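Local coordinates for flavohemoprotein (Vibrio cholerae O1 biovar El Tor, PDB 4EH1), which probably detoxifies nitric oxide by oxidising it to nitrate with O2 and NAD(P)H, the chain here being its C-terminal reductase domain that binds FAD and NAD(P)H, at residues S15-S20 and S152-T157; A30-Q35 and Y102-D107; T145-C150 and Q174-D179. All coordinates share one frame; numbering follows the deposited sequence.

Interaction 3 is the most buried of the three: two neighbouring parallel strands of the NAD(P)-binding half, joined by backbone hydrogen bonds and flanked by aromatic side chains. Interaction 1 is partly buried and bridges the two halves of the reductase, held by one backbone hydrogen bond and one bond between hydroxyls, with apolar and ring contacts around them. It touches interaction 3 directly, H156 ND1 lying 2.8 Å from Y177 OH in a probable hydrogen bond. Interaction 2 sits apart, on the surface of the FAD-binding half, and is purely apolar between its two segments. Interactions 1 and 2 nevertheless reach the same antiparallel sheet, with centres about 26 Å apart.

Interaction 1: residues S15-S20 and S152-T157; sequences SAYVTS and SAKEHT
S15 and T157 meet through their hydroxyls, OG and OG1 lying 2.9 Å apart in a hydrogen bond that either could donate. The S15 hydroxyl is tucked between its own backbone N and carbonyl carbon (chi1 52°), and T157 turns OG1 to meet it. Small hydroxyl residues suit this buried spot, since each offers a polar group on a very short stem. The methyls of T157 and V18 take up the apolar side: CG2 of T157 approaches CG1 of V18, the two side chains crossing at about a right angle.

A second tie comes from the backbone. A16 N donates to K154 O at 2.8 Å, with 167° at the hydrogen. The methyl of A16 then rests against the aliphatic part of K154, CB to CD 4.0 Å, where a small side chain lets the two backbones come together.

These bonds join the FAD-binding barrel to the NAD(P)-binding domain of a ferredoxin reductase-type flavoprotein: residues 15-20 turn into strand 18-25 and form its first residues, while the loop 152-157 connects strand 144-150 to helix 159-169. V18 also lies near V124, part of the probable NADP(+) site.

Y17 turns its ring back over A16, whose CB sits 3.9 Å above the centre of one face. At the ring edge comes the carboxylate of E155, nearly perpendicular to the ring (84°), with OE2 3.7 Å from Y17 CE2. The weakly positive ring edge is probably a favourable neighbour for the carboxylate, and N151 ND2 also hydrogen-bonds that OE2. The K154 chain bends at its end, and its CE passes the Y17 hydroxyl.

Interaction 2: residues A30-Q35 and Y102-D107; sequences AVLDYQ and YAPAGD. With SO4 (sulfate ion), chain E.
P104 presses its ring into the bend of the loop 30-35, between the side-chain stems of L32 and Y34. This loop crosses the end of strand 98-105 in the antiparallel FAD-binding barrel of the ferredoxin reductase family. The proline is the bump and the loop supplies the hollow: its CB meets Y34 CB at 3.6 Å, CD lies 4.1 Å from L32 CB, and CG faces the carbonyl O of D33. A rigid ring suits the end of a strand here, because it offers a compact apolar knob and has no N-H to satisfy.

L32 extends the same surface. Its chain runs out past the proline until CD1 reaches A103 CB at 3.6 Å, so a long branched residue spans what the one-carbon side chain of A103 cannot. Y34 contributes mainly its CB. With CG placed between backbone N and carbonyl carbon (chi1 60°), the ring turns from the strand into the protein, where its hydroxyl hydrogen-bonds H61 O. Y68 of strand 68-73 touches P104, and its hydroxyl hydrogen-bonds L32 O.

A sulfate, probably from the crystallisation liquor and also bound by R1, lies beside the strand. A103 N makes two weak hydrogen bonds to it, at 3.4 Å to O3 and 3.2 Å to O4.

Interaction 3: residues T145-C150 and Q174-D179; sequences TYLYAC and QVWYRD
W176 sets its CG opposite its carbonyl carbon (chi1 -73°), and L147 does the same (chi1 -51°); with both on one face of the sheet, the two side chains run alongside each other, W176 CZ3 4.0 Å from L147 CB. The wide indole also receives Q174 CG over its rim, while the carbonyl O of Y148 meets its edge in plane, 3.4 Å from CE3. A149 shares this face, its methyl small enough to sit beside the base of the tryptophan.

On the other face, C150 turns SG against the Y177 ring, 3.6 Å from CE1, an oblique sulfur-aromatic contact. V175 and Y148 lie on the same face, CG2 of the valine near CB of the tyrosine, the beta-branched valine being well suited to a strand.

Five backbone hydrogen bonds clamp the parallel strands, whose axes are 4.7 Å apart. They alternate in direction, from Q174 N to Y146 O through to R178 N to C150 O, the latter 2.8 Å long. Beyond the strand, R178 grips D179 side-on with NE and NH2.

The pair belongs to a beta-alpha-beta crossover through helix 159-169 in the Rossmann-like NAD(P)-binding domain. Strand 117-122 lies beyond 144-150, strand 186-187 beyond 172-177, and helix 126-138 packs on Y146 and Y148.

Interaction 1: residues S15-S20 and S152-T157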
loop_
_atom_site.group_PDB
_atom_site.type_symbol
_atom_site.label_atom_id
_atom_site.label_comp_id
_atom_site.label_asym_id
_atom_site.label_seq_id
_atom_site.Cartn_x
_atom_site.Cartn_y
_atom_site.Cartn_z
ATOM N N SER A 15 1.360 7.446 -2.985
ATOM C CA SER A 15 2.319 8.536 -2.732
ATOM C C SER A 15 2.275 8.785 -1.245
ATOM O O SER A 15 1.601 8.032 -0.550
ATOM C CB SER A 15 1.993 9.805 -3.532
ATOM O OG SER A 15 0.657 10.234 -3.357
ATOM N N ALA A 16 3.017 9.779 -0.750
ATOM C CA ALA A 16 3.117 10.024 0.700
ATOM C C ALA A 16 1.756 10.038 1.407
ATOM O O ALA A 16 1.607 9.499 2.474
ATOM C CB ALA A 16 3.855 11.326 0.989
ATOM N N TYR A 17 0.747 10.646 0.817
ATOM C CA TYR A 17 -0.511 10.760 1.552
ATOM C C TYR A 17 -1.698 10.044 0.875
ATOM O O TYR A 17 -2.814 10.023 1.405
ATOM C CB TYR A 17 -0.828 12.225 1.749
ATOM C CG TYR A 17 0.309 12.964 2.437
ATOM C CD1 TYR A 17 0.671 12.657 3.740
ATOM C CD2 TYR A 17 1.005 13.964 1.777
ATOM C CE1 TYR A 17 1.702 13.314 4.383
ATOM C CE2 TYR A 17 2.028 14.661 2.418
ATOM C CZ TYR A 17 2.368 14.327 3.718
ATOM O OH TYR A 17 3.386 14.994 4.327
ATOM N N VAL A 18 -1.449 9.453 -0.284
ATOM C CA VAL A 18 -2.521 8.827 -1.035
ATOM C C VAL A 18 -2.321 7.304 -1.089
ATOM O O VAL A 18 -1.242 6.787 -1.455
ATOM C CB VAL A 18 -2.596 9.363 -2.461
ATOM C CG1 VAL A 18 -3.647 8.567 -3.276
ATOM C CG2 VAL A 18 -2.887 10.879 -2.480
ATOM N N THR A 19 -3.376 6.608 -0.722
ATOM C CA THR A 19 -3.404 5.156 -0.736
ATOM C C THR A 19 -4.622 4.667 -1.528
ATOM O O THR A 19 -5.725 5.197 -1.361
ATOM C CB THR A 19 -3.398 4.624 0.720
ATOM O OG1 THR A 19 -2.066 4.783 1.246
ATOM C CG2 THR A 19 -3.812 3.103 0.787
ATOM N N SER A 20 -4.417 3.694 -2.423
ATOM C CA SER A 20 -5.523 3.146 -3.213
ATOM C C SER A 20 -6.163 1.936 -2.509
ATOM O O SER A 20 -5.489 1.201 -1.790
ATOM C CB SER A 20 -5.057 2.688 -4.606
ATOM O OG SER A 20 -4.973 3.741 -5.525
ATOM N N SER A 152 5.714 17.845 -4.625
ATOM C CA SER A 152 7.053 17.272 -4.672
ATOM C C SER A 152 7.034 15.825 -5.163
ATOM O O SER A 152 5.957 15.229 -5.350
ATOM C CB SER A 152 7.682 17.304 -3.279
ATOM O OG SER A 152 6.981 16.446 -2.386
ATOM N N ALA A 153 8.232 15.259 -5.312
ATOM C CA ALA A 153 8.380 13.890 -5.771
ATOM C C ALA A 153 7.605 12.940 -4.867
ATOM O O ALA A 153 6.889 12.062 -5.357
ATOM C CB ALA A 153 9.891 13.471 -5.863
ATOM N N LYS A 154 7.722 13.113 -3.554
ATOM C CA LYS A 154 7.012 12.183 -2.663
ATOM C C LYS A 154 5.485 12.278 -2.744
ATOM O O LYS A 154 4.775 11.369 -2.321
ATOM C CB LYS A 154 7.469 12.314 -1.221
ATOM C CG LYS A 154 6.948 13.544 -0.472
ATOM C CD LYS A 154 7.276 13.386 1.021
ATOM C CE LYS A 154 6.688 14.540 1.857
ATOM N NZ LYS A 154 7.315 15.864 1.527
ATOM N N GLU A 155 4.969 13.375 -3.271
ATOM C CA GLU A 155 3.518 13.476 -3.392
ATOM C C GLU A 155 3.062 13.230 -4.846
ATOM O O GLU A 155 1.946 13.566 -5.224
ATOM C CB GLU A 155 3.020 14.853 -2.888
ATOM C CG GLU A 155 3.278 15.116 -1.435
ATOM C CD GLU A 155 2.505 16.351 -0.896
ATOM O OE1 GLU A 155 1.303 16.538 -1.220
ATOM O OE2 GLU A 155 3.108 17.148 -0.142
ATOM N N HIS A 156 3.936 12.677 -5.670
ATOM C CA HIS A 156 3.632 12.574 -7.090
ATOM C C HIS A 156 2.756 11.318 -7.337
ATOM O O HIS A 156 3.263 10.252 -7.680
ATOM C CB HIS A 156 4.950 12.491 -7.867
ATOM C CG HIS A 156 4.792 12.482 -9.359
ATOM N ND1 HIS A 156 5.863 12.640 -10.222
ATOM C CD2 HIS A 156 3.703 12.314 -10.141
ATOM C CE1 HIS A 156 5.432 12.595 -11.468
ATOM N NE2 HIS A 156 4.123 12.395 -11.447
ATOM N N THR A 157 1.448 11.456 -7.165
ATOM C CA THR A 157 0.539 10.318 -7.209
ATOM C C THR A 157 0.473 9.621 -8.568
ATOM O O THR A 157 0.353 10.280 -9.586
ATOM C CB THR A 157 -0.858 10.816 -6.840
ATOM O OG1 THR A 157 -0.792 11.442 -5.550
ATOM C CG2 THR A 157 -1.894 9.662 -6.841
#

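Interaction 2: residues A30-Q35 and Y102-D107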
loop_
_atom_site.group_PDB
_atom_site.type_symbol
_atom_site.label_atom_id
_atom_site.label_comp_id
_atom_site.label_asym_id
_atom_site.label_seq_id
_atom_site.Cartn_x
_atom_site.Cartn_y
_atom_site.Cartn_z
ATOM N N ALA A 30 -21.303 -9.027 -10.668
ATOM C CA ALA A 30 -20.971 -7.756 -11.276
ATOM C C ALA A 30 -21.162 -6.580 -10.321
ATOM O O ALA A 30 -21.932 -6.640 -9.345
ATOM C CB ALA A 30 -21.783 -7.549 -12.538
ATOM N N VAL A 31 -20.414 -5.519 -10.597
ATOM C CA VAL A 31 -20.641 -4.253 -9.940
ATOM C C VAL A 31 -21.144 -3.338 -11.018
ATOM O O VAL A 31 -20.947 -3.618 -12.200
ATOM C CB VAL A 31 -19.366 -3.734 -9.270
ATOM C CG1 VAL A 31 -18.826 -4.801 -8.376
ATOM C CG2 VAL A 31 -18.297 -3.343 -10.288
ATOM N N LEU A 32 -21.805 -2.256 -10.635
ATOM C CA LEU A 32 -22.379 -1.359 -11.627
ATOM C C LEU A 32 -21.308 -0.706 -12.529
ATOM O O LEU A 32 -20.212 -0.352 -12.070
ATOM C CB LEU A 32 -23.252 -0.293 -10.937
ATOM C CG LEU A 32 -24.516 -0.825 -10.243
ATOM C CD1 LEU A 32 -25.184 0.267 -9.442
ATOM C CD2 LEU A 32 -25.510 -1.402 -11.247
ATOM N N ASP A 33 -21.638 -0.568 -13.811
ATOM C CA ASP A 33 -20.825 0.174 -14.777
ATOM C C ASP A 33 -20.759 1.663 -14.364
ATOM O O ASP A 33 -21.564 2.135 -13.565
ATOM C CB ASP A 33 -21.463 0.004 -16.174
ATOM C CG ASP A 33 -20.594 0.548 -17.338
ATOM O OD1 ASP A 33 -19.343 0.683 -17.211
ATOM O OD2 ASP A 33 -21.195 0.815 -18.414
ATOM N N TYR A 34 -19.797 2.400 -14.893
ATOM C CA TYR A 34 -19.770 3.834 -14.678
ATOM C C TYR A 34 -18.993 4.509 -15.793
ATOM O O TYR A 34 -18.315 3.841 -16.581
ATOM C CB TYR A 34 -19.115 4.170 -13.322
ATOM C CG TYR A 34 -17.690 3.688 -13.190
ATOM C CD1 TYR A 34 -16.615 4.514 -13.531
ATOM C CD2 TYR A 34 -17.416 2.396 -12.737
ATOM C CE1 TYR A 34 -15.305 4.067 -13.405
ATOM C CE2 TYR A 34 -16.136 1.949 -12.601
ATOM C CZ TYR A 34 -15.076 2.787 -12.930
ATOM O OH TYR A 34 -13.794 2.321 -12.835
ATOM N N GLN A 35 -19.077 5.836 -15.831
ATOM C CA GLN A 35 -18.274 6.650 -16.729
ATOM C C GLN A 35 -17.002 7.172 -16.000
ATOM O O GLN A 35 -17.076 7.584 -14.833
ATOM C CB GLN A 35 -19.129 7.802 -17.274
ATOM C CG GLN A 35 -20.389 7.350 -18.069
ATOM C CD GLN A 35 -20.053 6.379 -19.174
ATOM O OE1 GLN A 35 -19.378 6.734 -20.138
ATOM N NE2 GLN A 35 -20.500 5.130 -19.032
ATOM N N TYR A 102 -21.544 2.968 -1.887
ATOM C CA TYR A 102 -22.699 3.452 -2.626
ATOM C C TYR A 102 -22.319 3.562 -4.072
ATOM O O TYR A 102 -21.177 3.816 -4.381
ATOM C CB TYR A 102 -23.140 4.813 -2.110
ATOM C CG TYR A 102 -23.756 4.712 -0.761
ATOM C CD1 TYR A 102 -22.961 4.681 0.386
ATOM C CD2 TYR A 102 -25.135 4.624 -0.614
ATOM C CE1 TYR A 102 -23.534 4.581 1.661
ATOM C CE2 TYR A 102 -25.717 4.535 0.656
ATOM C CZ TYR A 102 -24.904 4.510 1.786
ATOM O OH TYR A 102 -25.465 4.426 3.041
ATOM N N ALA A 103 -23.313 3.394 -4.931
ATOM C CA ALA A 103 -23.159 3.185 -6.363
ATOM C C ALA A 103 -22.621 4.408 -7.059
ATOM O O ALA A 103 -22.797 5.511 -6.581
ATOM C CB ALA A 103 -24.531 2.830 -6.948
ATOM N N PRO A 104 -22.005 4.227 -8.229
ATOM C CA PRO A 104 -21.411 5.364 -8.939
ATOM C C PRO A 104 -22.395 6.471 -9.309
ATOM O O PRO A 104 -23.525 6.195 -9.683
ATOM C CB PRO A 104 -20.826 4.716 -10.209
ATOM C CG PRO A 104 -20.532 3.293 -9.797
ATOM C CD PRO A 104 -21.702 2.944 -8.893
ATOM N N ALA A 105 -21.934 7.718 -9.225
ATOM C CA ALA A 105 -22.741 8.899 -9.544
ATOM C C ALA A 105 -21.816 10.034 -9.992
ATOM O O ALA A 105 -20.587 9.894 -9.978
ATOM C CB ALA A 105 -23.579 9.342 -8.308
ATOM N N GLY A 106 -22.404 11.157 -10.383
ATOM C CA GLY A 106 -21.630 12.341 -10.702
ATOM C C GLY A 106 -21.794 12.758 -12.148
ATOM O O GLY A 106 -21.951 11.924 -13.029
ATOM N N ASP A 107 -21.727 14.063 -12.375
ATOM C CA ASP A 107 -21.981 14.655 -13.675
ATOM C C ASP A 107 -20.696 14.960 -14.393
ATOM O O ASP A 107 -20.711 15.456 -15.505
ATOM C CB ASP A 107 -22.768 15.945 -13.498
ATOM C CG ASP A 107 -24.169 15.691 -12.993
ATOM O OD1 ASP A 107 -24.810 14.728 -13.494
ATOM O OD2 ASP A 107 -24.616 16.439 -12.086
HETATM S S SO4 E . -26.756 2.369 -3.451
HETATM O O1 SO4 E . -27.582 2.670 -2.278
HETATM O O2 SO4 E . -27.315 1.243 -4.171
HETATM O O3 SO4 E . -26.674 3.524 -4.341
HETATM O O4 SO4 E . -25.414 1.961 -3.062
#

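Interaction 3: residues T145-C150 and Q174-D179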
loop_
_atom_site.group_PDB
_atom_site.type_symbol
_atom_site.label_atom_id
_atom_site.label_comp_id
_atom_site.label_asym_id
_atom_site.label_seq_id
_atom_site.Cartn_x
_atom_site.Cartn_y
_atom_site.Cartn_z
ATOM N N THR A 145 -3.040 14.737 -23.808
ATOM C CA THR A 145 -2.043 15.450 -23.012
ATOM C C THR A 145 -2.430 15.414 -21.518
ATOM O O THR A 145 -3.559 15.742 -21.131
ATOM C CB THR A 145 -1.902 16.923 -23.460
ATOM O OG1 THR A 145 -1.553 16.972 -24.840
ATOM C CG2 THR A 145 -0.789 17.635 -22.664
ATOM N N TYR A 146 -1.492 15.016 -20.677
ATOM C CA TYR A 146 -1.739 14.952 -19.251
ATOM C C TYR A 146 -0.894 16.013 -18.515
ATOM O O TYR A 146 0.338 16.000 -18.577
ATOM C CB TYR A 146 -1.355 13.564 -18.789
ATOM C CG TYR A 146 -1.562 13.260 -17.325
ATOM C CD1 TYR A 146 -0.497 13.341 -16.425
ATOM C CD2 TYR A 146 -2.803 12.835 -16.848
ATOM C CE1 TYR A 146 -0.660 13.041 -15.087
ATOM C CE2 TYR A 146 -2.983 12.536 -15.503
ATOM C CZ TYR A 146 -1.900 12.629 -14.631
ATOM O OH TYR A 146 -2.053 12.322 -13.302
ATOM N N LEU A 147 -1.546 16.940 -17.830
ATOM C CA LEU A 147 -0.820 17.998 -17.112
ATOM C C LEU A 147 -1.116 17.850 -15.623
ATOM O O LEU A 147 -2.283 17.836 -15.216
ATOM C CB LEU A 147 -1.218 19.388 -17.612
ATOM C CG LEU A 147 -1.181 19.662 -19.132
ATOM C CD1 LEU A 147 -1.718 21.045 -19.442
ATOM C CD2 LEU A 147 0.203 19.529 -19.718
ATOM N N TYR A 148 -0.060 17.733 -14.819
ATOM C CA TYR A 148 -0.194 17.381 -13.407
ATOM C C TYR A 148 0.689 18.278 -12.514
ATOM O O TYR A 148 1.869 18.519 -12.826
ATOM C CB TYR A 148 0.178 15.900 -13.179
ATOM C CG TYR A 148 -0.082 15.443 -11.743
ATOM C CD1 TYR A 148 -1.352 15.536 -11.187
ATOM C CD2 TYR A 148 0.956 14.967 -10.930
ATOM C CE1 TYR A 148 -1.602 15.160 -9.856
ATOM C CE2 TYR A 148 0.722 14.589 -9.582
ATOM C CZ TYR A 148 -0.561 14.671 -9.072
ATOM O OH TYR A 148 -0.824 14.282 -7.781
ATOM N N ALA A 149 0.112 18.777 -11.423
ATOM C CA ALA A 149 0.863 19.566 -10.441
ATOM C C ALA A 149 0.771 18.916 -9.063
ATOM O O ALA A 149 -0.300 18.546 -8.608
ATOM C CB ALA A 149 0.347 21.012 -10.394
ATOM N N CYS A 150 1.901 18.756 -8.396
ATOM C CA CYS A 150 1.848 18.310 -7.033
ATOM C C CYS A 150 2.962 19.039 -6.294
ATOM O O CYS A 150 3.667 19.852 -6.882
ATOM C CB CYS A 150 1.950 16.778 -6.927
ATOM S SG CYS A 150 3.459 16.133 -7.711
ATOM N N GLN A 174 3.272 16.661 -18.926
ATOM C CA GLN A 174 4.169 17.593 -18.243
ATOM C C GLN A 174 3.787 17.578 -16.766
ATOM O O GLN A 174 2.606 17.664 -16.427
ATOM C CB GLN A 174 4.068 19.020 -18.809
ATOM C CG GLN A 174 5.023 20.030 -18.113
ATOM C CD GLN A 174 6.489 19.555 -18.111
ATOM O OE1 GLN A 174 7.115 19.360 -17.047
ATOM N NE2 GLN A 174 7.044 19.394 -19.300
ATOM N N VAL A 175 4.790 17.464 -15.903
ATOM C CA VAL A 175 4.579 17.530 -14.471
ATOM C C VAL A 175 5.230 18.788 -13.817
ATOM O O VAL A 175 6.306 19.198 -14.213
ATOM C CB VAL A 175 5.107 16.259 -13.813
ATOM C CG1 VAL A 175 5.132 16.409 -12.289
ATOM C CG2 VAL A 175 4.234 15.023 -14.259
ATOM N N TRP A 176 4.547 19.402 -12.844
ATOM C CA TRP A 176 5.089 20.518 -12.059
ATOM C C TRP A 176 5.192 20.119 -10.565
ATOM O O TRP A 176 4.266 19.498 -10.011
ATOM C CB TRP A 176 4.172 21.744 -12.144
ATOM C CG TRP A 176 4.183 22.484 -13.440
ATOM C CD1 TRP A 176 4.812 23.647 -13.710
ATOM C CD2 TRP A 176 3.502 22.107 -14.639
ATOM N NE1 TRP A 176 4.581 24.017 -15.003
ATOM C CE2 TRP A 176 3.768 23.101 -15.598
ATOM C CE3 TRP A 176 2.699 21.014 -14.995
ATOM C CZ2 TRP A 176 3.264 23.049 -16.898
ATOM C CZ3 TRP A 176 2.179 20.970 -16.279
ATOM C CH2 TRP A 176 2.464 21.988 -17.213
ATOM N N TYR A 177 6.310 20.462 -9.919
ATOM C CA TYR A 177 6.463 20.260 -8.475
ATOM C C TYR A 177 6.505 21.653 -7.891
ATOM O O TYR A 177 7.319 22.498 -8.309
ATOM C CB TYR A 177 7.766 19.530 -8.122
ATOM C CG TYR A 177 7.849 18.042 -8.443
ATOM C CD1 TYR A 177 6.713 17.299 -8.790
ATOM C CD2 TYR A 177 9.079 17.371 -8.373
ATOM C CE1 TYR A 177 6.805 15.926 -9.074
ATOM C CE2 TYR A 177 9.182 16.008 -8.667
ATOM C CZ TYR A 177 8.027 15.289 -9.020
ATOM O OH TYR A 177 8.114 13.925 -9.300
ATOM N N ARG A 178 5.612 21.918 -6.949
ATOM C CA ARG A 178 5.550 23.253 -6.348
ATOM C C ARG A 178 6.796 23.566 -5.516
ATOM O O ARG A 178 7.254 24.697 -5.498
ATOM C CB ARG A 178 4.337 23.371 -5.444
ATOM C CG ARG A 178 4.067 24.756 -4.918
ATOM C CD ARG A 178 2.992 24.672 -3.866
ATOM N NE ARG A 178 3.492 24.090 -2.627
ATOM C CZ ARG A 178 2.702 23.688 -1.640
ATOM N NH1 ARG A 178 1.390 23.816 -1.757
ATOM N NH2 ARG A 178 3.223 23.169 -0.544
ATOM N N ASP A 179 7.348 22.566 -4.839
ATOM C CA ASP A 179 8.355 22.854 -3.809
ATOM C C ASP A 179 9.785 22.398 -4.088
ATOM O O ASP A 179 10.654 22.595 -3.259
ATOM C CB ASP A 179 7.915 22.287 -2.455
ATOM C CG ASP A 179 6.614 22.866 -1.982
ATOM O OD1 ASP A 179 6.363 24.042 -2.294
ATOM O OD2 ASP A 179 5.837 22.143 -1.312
#